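Local coordinates for protein leukotriene A-4 hydrolase (Saccharomyces cerevisiae, PDB 2XQ0) that cleaves di- and tripeptides preferentially as a zinc-dependent M1-family aminopeptidase and has low epoxide hydrolase activity toward leukotriene A4 in vitro, at residues A[590-593]-A[594-598]; A[558-561]-A[562-565]; A[512-515]-A[516-520]. All coordinates share one frame; numbering follows the deposited sequence.

All three contacts are local, each joining successive turns of a single helix in the leukotriene A4 hydrolase C-terminal region. From the N terminus, interaction 3 comes first on helix 508-519, then interaction 2 on helix 557-569, then interaction 1 on helix 589-600. None closes a long loop, and they follow in series without nesting or crossing. The middle helix ties the other two together. Lys562 packs on Val512 and Leu515 of interaction 3, with weak, long ion pairs from Lys562 and Lys565 to Glu516. On the side of interaction 1, Phe561 packs against Pro594, and Glu558 forms a salt bridge with Lys590. Interactions 1 and 3 do not touch.

Interaction 1 of 3, residues A[590-593]-A[594-598]; sequences KFVR and PGYRL
Helix 589-600 is kinked at Pro594, whose ring nitrogen has no hydrogen to give to the turn before it. The proline ring lies against that preceding turn, and from outside it packs on Phe561 of helix 557-569. Backbone bonding resumes directly afterwards. Gly595 N donates to Phe591 O over 2.8 Å, but with an N-H...O angle bent to 138°. The next bonds are straighter, from Tyr596 N to Val592 O (3.0 Å) and from Arg597 N to Arg593 O (3.1 Å).

Val592 and Tyr596 lie side by side and point the same way. With Val592 CG1 anti to the backbone N (chi1 170°), this methyl meets the tyrosine at the ring edge, in plane, 3.8 Å from Tyr596 CD2. Within the stacked helices of the C-terminal domain, helix 620-629 covers this apolar pair through Val626, and Tyr596 OH is hydrogen-bonded to Tyr618 OH.

Arg593 and Arg597 also run alongside each other. Their NH2 atoms are 3.9 Å apart and the guanidinium planes are turned by 68°, while both NE atoms make weak, long ion pairs with Asp629, a shared carboxylate that probably eases the closeness of the two charges. At the other end of the segment, the side chain of Lys590 comes within about 6 Å, nearest atoms, of the bound bestatin, its NZ held in a salt bridge by Glu558.

Interaction 2 of 3, residues A[558-561]-A[562-565]; sequences EVVF and KMFK
Val560 CG1 rests against the Phe564 side chain one turn further on, 3.6 Å from Phe564 CE2, the two side chains lying alongside each other and pointing the same way. The methyl is placed there because it stands anti to the backbone N of Val560 (chi1 164°). Met563 adds a second apolar group to the cluster. Its chain bends at the last torsion (chi3 65°), which carries CE over the centre of one face of the Phe564 ring, 3.9 Å above its plane. The same methyl lies 4.0 Å from Val560 CG1, making Val560, Met563 and Phe564 a mutually touching set.

On another side of the helix, both lysine chains of the following turn come to the CD2-CE2 side of the Phe561 ring, Lys565 CD obliquely at 4.3 Å from Phe561 CE2. Lys562 CG passes 3.3 Å from Glu558 O.

Behind these side chains runs the regular bonding of helix 557-569. Met563 N donates to Val559 O at 2.8 Å, and Phe564 N and Lys565 N bond to Val560 O and Phe561 O; the Lys562 N to Glu558 O bond, at 3.4 Å, is weak. Further out, this helix of the helical C-terminal region is packed between helices 508-519 and 589-600, and Trp582 of helix 576-582 meets the Phe564 ring at an inclined angle and also touches Val560 and Phe561.

Both lysines thus lend methylene groups to the packing while their ammonium ends reach Glu516 of helix 508-519 through weak, long ion pairs. Two positive charges near that carboxylate would probably favour its ionised form.

Interaction 3 of 3, residues A[512-515]-A[516-520]; sequences VLFL and ETLTQ
Leu518 CD1 lies over one face of the Phe514 ring, displaced toward the rim. It is a CH-pi contact, with Leu518 CD1 3.8 Å from the centroid of the Phe514 ring and 27° off the ring normal. Leu518 CD1 lies 3.5 Å from both Phe514 CZ and Phe514 CE2. Phe514 CG stands anti to the backbone N (chi1 174°), which swings the ring forward along the helix to meet the leucine four residues later. Replacing this ring by an alanine is likely to leave the Leu518 methyl without the aromatic face it rests on and to open a gap toward Leu477 of helix 469-484.

Around the neighbouring side of the turn, Leu513 O is gripped twice by Thr517. Thr517 N reaches it at 2.8 Å in a nearly straight bond, and Thr517 OG1, also 2.8 Å from Leu513 O, donates from above the carbonyl plane, 41° out of it. This is the familiar intrahelical threonine bond to the i-4 carbonyl, and it gives the hydroxyl a partner on a buried face that packs against Tyr475 and Ala478.

The side chain of Glu516 faces helix 557-569. Near the end of helix 508-519, Thr519 N to Leu515 O is weak at 3.4 Å, while Glu516 O takes the regular bond from Gln520 N at 3.0 Å and a second from Thr519 OG1 at 2.8 Å, on a lone pair in the carbonyl plane.

Interaction 1 of 3, residues A[590-593]-A[594-598]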
loop_
_atom_site.group_PDB
_atom_site.type_symbol
_atom_site.label_atom_id
_atom_site.label_comp_id
_atom_site.label_asym_id
_atom_site.label_seq_id
_atom_site.Cartn_x
_atom_site.Cartn_y
_atom_site.Cartn_z
ATOM N N LYS A 590 -9.826 0.328 -3.849
ATOM C CA LYS A 590 -10.408 1.522 -3.229
ATOM C C LYS A 590 -11.631 2.060 -3.983
ATOM O O LYS A 590 -12.500 2.688 -3.376
ATOM C CB LYS A 590 -9.345 2.616 -3.049
ATOM C CG LYS A 590 -9.433 3.765 -4.044
ATOM C CD LYS A 590 -8.320 4.806 -3.848
ATOM C CE LYS A 590 -8.560 5.706 -2.645
ATOM N NZ LYS A 590 -7.683 6.915 -2.684
ATOM N N PHE A 591 -11.706 1.824 -5.296
ATOM C CA PHE A 591 -12.862 2.268 -6.089
ATOM C C PHE A 591 -13.862 1.148 -6.336
ATOM O O PHE A 591 -15.077 1.347 -6.221
ATOM C CB PHE A 591 -12.434 2.856 -7.437
ATOM C CG PHE A 591 -11.415 3.956 -7.326
ATOM C CD1 PHE A 591 -11.636 5.038 -6.496
ATOM C CD2 PHE A 591 -10.239 3.903 -8.066
ATOM C CE1 PHE A 591 -10.696 6.045 -6.393
ATOM C CE2 PHE A 591 -9.296 4.913 -7.967
ATOM C CZ PHE A 591 -9.525 5.977 -7.133
ATOM N N VAL A 592 -13.333 -0.026 -6.673
ATOM C CA VAL A 592 -14.130 -1.205 -6.997
ATOM C C VAL A 592 -15.033 -1.682 -5.852
ATOM O O VAL A 592 -16.241 -1.846 -6.048
ATOM C CB VAL A 592 -13.224 -2.358 -7.476
ATOM C CG1 VAL A 592 -14.001 -3.668 -7.592
ATOM C CG2 VAL A 592 -12.571 -1.995 -8.805
ATOM N N ARG A 593 -14.457 -1.902 -4.670
ATOM C CA ARG A 593 -15.231 -2.382 -3.520
ATOM C C ARG A 593 -16.367 -1.427 -3.154
ATOM O O ARG A 593 -17.532 -1.828 -3.082
ATOM C CB ARG A 593 -14.338 -2.594 -2.299
ATOM C CG ARG A 593 -13.408 -3.773 -2.388
ATOM C CD ARG A 593 -12.699 -3.989 -1.065
ATOM N NE ARG A 593 -13.605 -4.516 -0.049
ATOM C CZ ARG A 593 -13.210 -4.996 1.126
ATOM N NH1 ARG A 593 -11.915 -5.015 1.435
ATOM N NH2 ARG A 593 -14.108 -5.467 1.987
ATOM N N PRO A 594 -16.029 -0.155 -2.898
ATOM C CA PRO A 594 -17.079 0.800 -2.552
ATOM C C PRO A 594 -18.052 0.987 -3.709
ATOM O O PRO A 594 -19.240 1.195 -3.478
ATOM C CB PRO A 594 -16.307 2.109 -2.320
ATOM C CG PRO A 594 -14.890 1.695 -2.075
ATOM C CD PRO A 594 -14.686 0.454 -2.888
ATOM N N GLY A 595 -17.547 0.932 -4.938
ATOM C CA GLY A 595 -18.377 1.137 -6.113
ATOM C C GLY A 595 -19.486 0.105 -6.203
ATOM O O GLY A 595 -20.651 0.429 -6.474
ATOM N N TYR A 596 -19.117 -1.149 -5.968
ATOM C CA TYR A 596 -20.078 -2.234 -5.945
ATOM C C TYR A 596 -21.050 -2.121 -4.772
ATOM O O TYR A 596 -22.220 -2.482 -4.898
ATOM C CB TYR A 596 -19.366 -3.597 -5.976
ATOM C CG TYR A 596 -19.059 -4.049 -7.380
ATOM C CD1 TYR A 596 -20.054 -4.574 -8.195
ATOM C CD2 TYR A 596 -17.777 -3.935 -7.904
ATOM C CE1 TYR A 596 -19.782 -4.981 -9.489
ATOM C CE2 TYR A 596 -17.497 -4.344 -9.193
ATOM C CZ TYR A 596 -18.496 -4.861 -9.984
ATOM O OH TYR A 596 -18.203 -5.264 -11.273
ATOM N N ARG A 597 -20.579 -1.603 -3.640
ATOM C CA ARG A 597 -21.471 -1.392 -2.504
ATOM C C ARG A 597 -22.480 -0.313 -2.844
ATOM O O ARG A 597 -23.667 -0.446 -2.553
ATOM C CB ARG A 597 -20.700 -1.019 -1.238
ATOM C CG ARG A 597 -19.902 -2.170 -0.628
ATOM C CD ARG A 597 -19.607 -1.867 0.828
ATOM N NE ARG A 597 -18.648 -2.798 1.410
ATOM C CZ ARG A 597 -18.237 -2.747 2.673
ATOM N NH1 ARG A 597 -18.704 -1.809 3.487
ATOM N NH2 ARG A 597 -17.358 -3.630 3.124
ATOM N N LEU A 598 -21.995 0.760 -3.465
ATOM C CA LEU A 598 -22.858 1.845 -3.922
ATOM C C LEU A 598 -23.911 1.376 -4.938
ATOM O O LEU A 598 -25.110 1.597 -4.747
ATOM C CB LEU A 598 -22.019 2.993 -4.495
ATOM C CG LEU A 598 -21.473 3.998 -3.475
ATOM C CD1 LEU A 598 -22.621 4.764 -2.826
ATOM C CD2 LEU A 598 -20.606 3.332 -2.410
#

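Interaction 2 of 3, residues A[558-561]-A[562-565]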
loop_
_atom_site.group_PDB
_atom_site.type_symbol
_atom_site.label_atom_id
_atom_site.label_comp_id
_atom_site.label_asym_id
_atom_site.label_seq_id
_atom_site.Cartn_x
_atom_site.Cartn_y
_atom_site.Cartn_z
ATOM N N GLU A 558 -10.236 9.628 -9.009
ATOM C CA GLU A 558 -10.610 9.940 -7.629
ATOM C C GLU A 558 -11.843 10.827 -7.575
ATOM O O GLU A 558 -12.723 10.631 -6.738
ATOM C CB GLU A 558 -9.470 10.659 -6.901
ATOM C CG GLU A 558 -8.260 9.808 -6.622
ATOM C CD GLU A 558 -8.384 9.056 -5.320
ATOM O OE1 GLU A 558 -9.421 9.222 -4.641
ATOM O OE2 GLU A 558 -7.446 8.311 -4.971
ATOM N N VAL A 559 -11.876 11.836 -8.444
ATOM C CA VAL A 559 -13.009 12.746 -8.512
ATOM C C VAL A 559 -14.180 12.064 -9.212
ATOM O O VAL A 559 -15.327 12.177 -8.784
ATOM C CB VAL A 559 -12.678 14.020 -9.298
ATOM C CG1 VAL A 559 -13.966 14.805 -9.556
ATOM C CG2 VAL A 559 -11.637 14.878 -8.550
ATOM N N VAL A 560 -13.882 11.369 -10.302
ATOM C CA VAL A 560 -14.905 10.635 -11.028
ATOM C C VAL A 560 -15.643 9.680 -10.091
ATOM O O VAL A 560 -16.866 9.573 -10.152
ATOM C CB VAL A 560 -14.308 9.866 -12.222
ATOM C CG1 VAL A 560 -15.281 8.810 -12.719
ATOM C CG2 VAL A 560 -13.925 10.839 -13.336
ATOM N N PHE A 561 -14.905 9.015 -9.206
ATOM C CA PHE A 561 -15.524 8.080 -8.274
ATOM C C PHE A 561 -16.485 8.792 -7.354
ATOM O O PHE A 561 -17.603 8.332 -7.153
ATOM C CB PHE A 561 -14.494 7.342 -7.426
ATOM C CG PHE A 561 -15.109 6.544 -6.310
ATOM C CD1 PHE A 561 -15.532 5.243 -6.525
ATOM C CD2 PHE A 561 -15.300 7.106 -5.058
ATOM C CE1 PHE A 561 -16.119 4.508 -5.509
ATOM C CE2 PHE A 561 -15.883 6.380 -4.035
ATOM C CZ PHE A 561 -16.295 5.072 -4.262
ATOM N N LYS A 562 -16.036 9.910 -6.780
ATOM C CA LYS A 562 -16.870 10.722 -5.905
ATOM C C LYS A 562 -18.110 11.223 -6.634
ATOM O O LYS A 562 -19.208 11.205 -6.084
ATOM C CB LYS A 562 -16.075 11.905 -5.369
ATOM C CG LYS A 562 -14.967 11.502 -4.423
ATOM C CD LYS A 562 -15.547 10.848 -3.190
ATOM C CE LYS A 562 -14.448 10.409 -2.252
ATOM N NZ LYS A 562 -14.982 9.670 -1.094
ATOM N N MET A 563 -17.925 11.674 -7.872
ATOM C CA MET A 563 -19.049 12.099 -8.707
ATOM C C MET A 563 -20.076 10.989 -8.802
ATOM O O MET A 563 -21.263 11.213 -8.628
ATOM C CB MET A 563 -18.587 12.471 -10.121
ATOM C CG MET A 563 -19.743 12.623 -11.110
ATOM S SD MET A 563 -19.259 12.593 -12.844
ATOM C CE MET A 563 -18.639 10.926 -13.007
ATOM N N PHE A 564 -19.614 9.779 -9.087
ATOM C CA PHE A 564 -20.531 8.646 -9.138
ATOM C C PHE A 564 -21.236 8.441 -7.797
ATOM O O PHE A 564 -22.455 8.239 -7.753
ATOM C CB PHE A 564 -19.804 7.382 -9.583
ATOM C CG PHE A 564 -19.702 7.244 -11.070
ATOM C CD1 PHE A 564 -20.846 7.190 -11.850
ATOM C CD2 PHE A 564 -18.473 7.151 -11.691
ATOM C CE1 PHE A 564 -20.761 7.056 -13.223
ATOM C CE2 PHE A 564 -18.386 7.008 -13.070
ATOM C CZ PHE A 564 -19.524 6.962 -13.831
ATOM N N LYS A 565 -20.473 8.526 -6.709
ATOM C CA LYS A 565 -21.025 8.324 -5.375
ATOM C C LYS A 565 -22.053 9.403 -5.020
ATOM O O LYS A 565 -23.123 9.105 -4.479
ATOM C CB LYS A 565 -19.906 8.275 -4.335
ATOM C CG LYS A 565 -20.378 7.965 -2.926
ATOM C CD LYS A 565 -19.236 8.136 -1.938
ATOM C CE LYS A 565 -19.638 7.715 -0.545
ATOM N NZ LYS A 565 -18.575 7.998 0.461
#

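Interaction 3 of 3, residues A[512-515]-A[516-520]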
loop_
_atom_site.group_PDB
_atom_site.type_symbol
_atom_site.label_atom_id
_atom_site.label_comp_id
_atom_site.label_asym_id
_atom_site.label_seq_id
_atom_site.Cartn_x
_atom_site.Cartn_y
_atom_site.Cartn_z
ATOM N N VAL A 512 -12.549 16.177 -4.260
ATOM C CA VAL A 512 -12.844 14.939 -3.564
ATOM C C VAL A 512 -13.442 15.198 -2.177
ATOM O O VAL A 512 -14.490 14.633 -1.829
ATOM C CB VAL A 512 -11.597 14.042 -3.491
ATOM C CG1 VAL A 512 -11.818 12.896 -2.536
ATOM C CG2 VAL A 512 -11.260 13.523 -4.895
ATOM N N LEU A 513 -12.789 16.057 -1.396
ATOM C CA LEU A 513 -13.307 16.439 -0.083
ATOM C C LEU A 513 -14.682 17.098 -0.188
ATOM O O LEU A 513 -15.582 16.807 0.599
ATOM C CB LEU A 513 -12.340 17.373 0.652
ATOM C CG LEU A 513 -12.827 17.835 2.046
ATOM C CD1 LEU A 513 -12.969 16.670 3.016
ATOM C CD2 LEU A 513 -11.900 18.861 2.622
ATOM N N PHE A 514 -14.848 18.001 -1.151
ATOM C CA PHE A 514 -16.163 18.618 -1.389
ATOM C C PHE A 514 -17.282 17.597 -1.613
ATOM O O PHE A 514 -18.296 17.616 -0.906
ATOM C CB PHE A 514 -16.088 19.589 -2.569
ATOM C CG PHE A 514 -17.419 20.165 -2.963
ATOM C CD1 PHE A 514 -18.134 20.968 -2.081
ATOM C CD2 PHE A 514 -17.952 19.919 -4.219
ATOM C CE1 PHE A 514 -19.356 21.508 -2.440
ATOM C CE2 PHE A 514 -19.177 20.453 -4.586
ATOM C CZ PHE A 514 -19.880 21.251 -3.694
ATOM N N LEU A 515 -17.099 16.717 -2.600
ATOM C CA LEU A 515 -18.088 15.686 -2.945
ATOM C C LEU A 515 -18.312 14.740 -1.778
ATOM O O LEU A 515 -19.426 14.273 -1.551
ATOM C CB LEU A 515 -17.656 14.885 -4.180
ATOM C CG LEU A 515 -17.617 15.647 -5.514
ATOM C CD1 LEU A 515 -16.795 14.901 -6.547
ATOM C CD2 LEU A 515 -19.025 15.913 -6.024
ATOM N N GLU A 516 -17.243 14.453 -1.043
ATOM C CA GLU A 516 -17.354 13.676 0.189
ATOM C C GLU A 516 -18.277 14.394 1.185
ATOM O O GLU A 516 -19.310 13.838 1.588
ATOM C CB GLU A 516 -15.961 13.397 0.781
ATOM C CG GLU A 516 -15.937 12.704 2.132
ATOM C CD GLU A 516 -16.488 11.283 2.092
ATOM O OE1 GLU A 516 -17.246 10.949 1.153
ATOM O OE2 GLU A 516 -16.161 10.494 3.007
ATOM N N THR A 517 -17.920 15.629 1.550
ATOM C CA THR A 517 -18.702 16.437 2.500
ATOM C C THR A 517 -20.191 16.517 2.129
ATOM O O THR A 517 -21.054 16.478 2.997
ATOM C CB THR A 517 -18.099 17.864 2.664
ATOM O OG1 THR A 517 -16.706 17.769 3.007
ATOM C CG2 THR A 517 -18.835 18.663 3.745
ATOM N N LEU A 518 -20.493 16.607 0.837
ATOM C CA LEU A 518 -21.878 16.631 0.376
ATOM C C LEU A 518 -22.660 15.365 0.718
ATOM O O LEU A 518 -23.833 15.438 1.093
ATOM C CB LEU A 518 -21.944 16.855 -1.133
ATOM C CG LEU A 518 -21.603 18.257 -1.620
ATOM C CD1 LEU A 518 -21.557 18.266 -3.139
ATOM C CD2 LEU A 518 -22.610 19.275 -1.087
ATOM N N THR A 519 -22.036 14.200 0.555
ATOM C CA THR A 519 -22.699 12.947 0.917
ATOM C C THR A 519 -22.780 12.808 2.442
ATOM O O THR A 519 -23.646 12.109 2.967
ATOM C CB THR A 519 -22.006 11.714 0.298
ATOM O OG1 THR A 519 -20.717 11.534 0.894
ATOM C CG2 THR A 519 -21.858 11.881 -1.222
ATOM N N GLN A 520 -21.876 13.487 3.143
ATOM C CA GLN A 520 -21.990 13.672 4.586
ATOM C C GLN A 520 -23.032 14.757 4.867
ATOM O O GLN A 520 -23.261 15.142 6.018
ATOM C CB GLN A 520 -20.647 14.096 5.169
ATOM C CG GLN A 520 -19.528 13.104 4.935
ATOM C CD GLN A 520 -19.454 12.067 6.029
ATOM O OE1 GLN A 520 -19.789 12.344 7.179
ATOM N NE2 GLN A 520 -19.008 10.864 5.679
#